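Local coordinates for uncharacterized protein (Bacteroides fragilis, PDB 3NNG) that is of unknown function but contains a calcium-binding F5/8 type C domain, a fold that in many relatives binds carbohydrate or other ligands, at residues A[96-101]-A[136-141]. The protein carries 1 engineered substitution. Numbering follows the deposited sequence.
Sequences IKVRKE and KEFRIN
Lys97 and Arg139 pair through two backbone hydrogen bonds, N of Lys97 to O of Arg139 at 2.9 Å and N of Arg139 to O of Lys97 at 2.7 Å. Arg99 and Glu137 form the next hydrogen-bonded pair. Here the register slips: O of Arg99 accepts from N of Glu137 and also from N of Lys136, the latter at 2.8 Å. Lys136 and Glu137 thus both face Arg99, a classic beta bulge.

A salt bridge joins Arg99 and Glu137 on the face that also carries Lys97 and Arg139. NE of Arg99 meets OE1 of Glu137 at 2.9 Å, and NH2 reaches the same oxygen at 3.3 Å along a more bent path. OE1 lies in the guanidinium plane, at its edge, while the carboxylate is turned 81° from that plane. The bend at chi3 of Arg99 (51°) brings this edge to Glu137. NH1 bonds to O of Glu103, so two separate partners hold the guanidinium.

The other face is apolar and buried. CD1 of Ile96 reaches CZ of Phe138 at 3.3 Å and packs tightly on CB of Ile140 at 3.5 Å. Val98 touches the ring more loosely through CG1. Phe77 and Leu74 of strand 71-79 add to this core.

The side chain of Ile140 is about 14 Å from the bound calcium ion. The antiparallel pair with its bulge belongs to the beta-sandwich expected of an F5/8 type C (discoidin-like) domain.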
ATOM      1  N   ILE A  96       5.218   1.824   7.403  1.00 14.58           N
ATOM      2  CA  ILE A  96       4.230   2.825   7.006  1.00 16.87           C
ATOM      3  C   ILE A  96       4.582   4.213   7.546  1.00 17.10           C
ATOM      4  O   ILE A  96       4.960   4.347   8.704  1.00 19.71           O
ATOM      5  CB  ILE A  96       2.822   2.455   7.549  1.00 34.16           C
ATOM      6  CG1 ILE A  96       2.304   1.168   6.900  1.00 27.28           C
ATOM      7  CG2 ILE A  96       1.843   3.597   7.340  1.00 39.97           C
ATOM      8  CD1 ILE A  96       2.241   1.219   5.394  1.00 17.78           C
ATOM      9  N   LYS A  97       4.440   5.238   6.706  1.00 16.80           N
ATOM     10  CA  LYS A  97       4.470   6.625   7.159  1.00 17.28           C
ATOM     11  C   LYS A  97       3.203   7.327   6.693  1.00 19.01           C
ATOM     12  O   LYS A  97       2.730   7.086   5.583  1.00 22.63           O
ATOM     13  CB  LYS A  97       5.695   7.377   6.620  1.00 20.61           C
ATOM     14  CG  LYS A  97       7.034   6.787   7.047  1.00 27.17           C
ATOM     15  CD  LYS A  97       8.180   7.755   6.774  1.00 31.04           C
ATOM     16  CE  LYS A  97       9.297   7.591   7.804  1.00 42.25           C
ATOM     17  NZ  LYS A  97       9.946   6.243   7.806  1.00 45.50           N
ATOM     18  N   VAL A  98       2.662   8.204   7.540  1.00 14.09           N
ATOM     19  CA  VAL A  98       1.528   9.045   7.157  1.00 19.10           C
ATOM     20  C   VAL A  98       1.836  10.501   7.448  1.00 22.06           C
ATOM     21  O   VAL A  98       2.718  10.812   8.250  1.00 20.77           O
ATOM     22  CB  VAL A  98       0.243   8.657   7.912  1.00 11.57           C
ATOM     23  CG1 VAL A  98      -0.128   7.205   7.614  1.00 13.68           C
ATOM     24  CG2 VAL A  98       0.448   8.835   9.405  1.00 18.51           C
ATOM     25  N   ARG A  99       1.109  11.384   6.772  1.00 24.30           N
ATOM     26  CA  ARG A  99       1.166  12.815   7.032  1.00 20.90           C
ATOM     27  C   ARG A  99      -0.266  13.273   7.313  1.00 16.92           C
ATOM     28  O   ARG A  99      -1.183  13.001   6.536  1.00 17.13           O
ATOM     29  CB  ARG A  99       1.742  13.560   5.820  1.00 13.83           C
ATOM     30  CG  ARG A  99       2.211  14.981   6.104  1.00 16.23           C
ATOM     31  CD  ARG A  99       2.678  15.671   4.824  1.00 15.48           C
ATOM     32  NE  ARG A  99       1.677  15.562   3.759  1.00 21.10           N
ATOM     33  CZ  ARG A  99       0.565  16.291   3.683  1.00 22.37           C
ATOM     34  NH1 ARG A  99       0.294  17.205   4.612  1.00 13.53           N
ATOM     35  NH2 ARG A  99      -0.289  16.098   2.676  1.00 15.93           N
ATOM     36  N   LYS A 100      -0.468  13.947   8.431  1.00 17.03           N
ATOM     37  CA  LYS A 100      -1.800  14.411   8.771  1.00 18.85           C
ATOM     38  C   LYS A 100      -2.079  15.711   8.034  1.00 21.77           C
ATOM     39  O   LYS A 100      -1.149  16.459   7.707  1.00 18.94           O
ATOM     40  CB  LYS A 100      -1.954  14.546  10.290  1.00 23.75           C
ATOM     41  CG  LYS A 100      -1.892  13.188  11.005  1.00 30.41           C
ATOM     42  CD  LYS A 100      -1.541  13.315  12.482  1.00 43.85           C
ATOM     43  CE  LYS A 100      -2.782  13.215  13.371  1.00 53.83           C
ATOM     44  NZ  LYS A 100      -2.513  12.466  14.638  1.00 56.03           N
ATOM     45  N   GLU A 101      -3.355  15.960   7.748  1.00 23.30           N
ATOM     46  CA  GLU A 101      -3.772  17.164   7.041  1.00 24.84           C
ATOM     47  C   GLU A 101      -3.274  18.416   7.745  1.00 22.93           C
ATOM     48  O   GLU A 101      -3.341  18.512   8.961  1.00 22.60           O
ATOM     49  CB  GLU A 101      -5.289  17.216   6.918  1.00 24.26           C
ATOM     50  CG  GLU A 101      -5.790  18.459   6.194  1.00 35.34           C
ATOM     51  CD  GLU A 101      -7.247  18.346   5.780  1.00 40.46           C
ATOM     52  OE1 GLU A 101      -8.103  18.122   6.667  1.00 43.92           O
ATOM     53  OE2 GLU A 101      -7.532  18.476   4.567  1.00 35.91           O
ATOM     54  N   LYS A 136      -3.783  12.624   5.575  1.00 14.65           N
ATOM     55  CA  LYS A 136      -3.950  13.235   4.242  1.00 13.12           C
ATOM     56  C   LYS A 136      -3.069  12.547   3.202  1.00 15.52           C
ATOM     57  O   LYS A 136      -3.423  12.476   2.028  1.00 19.21           O
ATOM     58  CB  LYS A 136      -3.646  14.741   4.282  1.00 21.31           C
ATOM     59  CG  LYS A 136      -3.900  15.509   2.967  1.00 20.71           C
ATOM     60  CD  LYS A 136      -5.318  15.287   2.481  1.00 27.04           C
ATOM     61  CE  LYS A 136      -5.779  16.360   1.507  1.00 38.52           C
ATOM     62  NZ  LYS A 136      -5.186  16.292   0.151  1.00 36.71           N
ATOM     63  N   GLU A 137      -1.929  12.027   3.648  1.00 12.81           N
ATOM     64  CA  GLU A 137      -1.001  11.312   2.773  1.00 21.41           C
ATOM     65  C   GLU A 137      -0.501  10.011   3.445  1.00 20.67           C
ATOM     66  O   GLU A 137      -0.226   9.989   4.645  1.00 19.77           O
ATOM     67  CB  GLU A 137       0.178  12.234   2.423  1.00 18.21           C
ATOM     68  CG  GLU A 137       0.971  11.831   1.204  1.00 21.44           C
ATOM     69  CD  GLU A 137       1.845  12.969   0.675  1.00 26.55           C
ATOM     70  OE1 GLU A 137       1.869  14.045   1.327  1.00 20.43           O
ATOM     71  OE2 GLU A 137       2.503  12.777  -0.382  1.00 18.15           O
ATOM     72  N   PHE A 138      -0.383   8.939   2.667  1.00 15.55           N
ATOM     73  CA  PHE A 138       0.003   7.624   3.181  1.00 13.04           C
ATOM     74  C   PHE A 138       1.115   7.079   2.307  1.00 17.28           C
ATOM     75  O   PHE A 138       0.996   7.091   1.082  1.00 14.59           O
ATOM     76  CB  PHE A 138      -1.212   6.688   3.139  1.00  4.98           C
ATOM     77  CG  PHE A 138      -0.908   5.224   3.414  1.00 16.44           C
ATOM     78  CD1 PHE A 138      -0.414   4.403   2.417  1.00  7.15           C
ATOM     79  CD2 PHE A 138      -1.212   4.654   4.647  1.00 10.95           C
ATOM     80  CE1 PHE A 138      -0.171   3.056   2.649  1.00 14.76           C
ATOM     81  CE2 PHE A 138      -0.969   3.314   4.897  1.00 16.79           C
ATOM     82  CZ  PHE A 138      -0.453   2.500   3.889  1.00 10.78           C
ATOM     83  N   ARG A 139       2.202   6.621   2.929  1.00 17.27           N
ATOM     84  CA  ARG A 139       3.281   5.955   2.195  1.00 12.89           C
ATOM     85  C   ARG A 139       3.585   4.588   2.784  1.00 15.95           C
ATOM     86  O   ARG A 139       3.664   4.434   4.008  1.00 16.65           O
ATOM     87  CB  ARG A 139       4.568   6.792   2.178  1.00 14.48           C
ATOM     88  CG  ARG A 139       5.671   6.190   1.264  1.00 14.39           C
ATOM     89  CD  ARG A 139       6.779   7.211   0.922  1.00 13.12           C
ATOM     90  NE  ARG A 139       6.244   8.417   0.291  1.00 15.13           N
ATOM     91  CZ  ARG A 139       6.979   9.297  -0.395  1.00 22.06           C
ATOM     92  NH1 ARG A 139       8.284   9.108  -0.554  1.00 13.27           N
ATOM     93  NH2 ARG A 139       6.414  10.374  -0.925  1.00 16.72           N
ATOM     94  N   ILE A 140       3.773   3.599   1.916  1.00 16.75           N
ATOM     95  CA  ILE A 140       4.266   2.310   2.361  1.00 12.98           C
ATOM     96  C   ILE A 140       5.664   2.018   1.808  1.00 15.91           C
ATOM     97  O   ILE A 140       5.846   1.862   0.602  1.00 23.52           O
ATOM     98  CB  ILE A 140       3.255   1.166   2.055  1.00 18.48           C
ATOM     99  CG1 ILE A 140       3.791  -0.184   2.531  1.00 14.94           C
ATOM    100  CG2 ILE A 140       2.887   1.131   0.577  1.00  9.79           C
ATOM    101  CD1 ILE A 140       2.733  -1.301   2.528  1.00  8.80           C
ATOM    102  N   ASN A 141       6.653   1.975   2.698  1.00 11.77           N
ATOM    103  CA  ASN A 141       8.021   1.617   2.328  1.00  8.48           C
ATOM    104  C   ASN A 141       8.199   0.106   2.425  1.00 19.36           C
ATOM    105  O   ASN A 141       8.173  -0.454   3.535  1.00 16.88           O
ATOM    106  CB  ASN A 141       9.026   2.326   3.243  1.00 19.82           C
ATOM    107  CG  ASN A 141       9.050   3.833   3.018  1.00 28.90           C
ATOM    108  OD1 ASN A 141       9.203   4.291   1.885  1.00 23.14           O
ATOM    109  ND2 ASN A 141       8.888   4.609   4.093  1.00 27.27           N
TER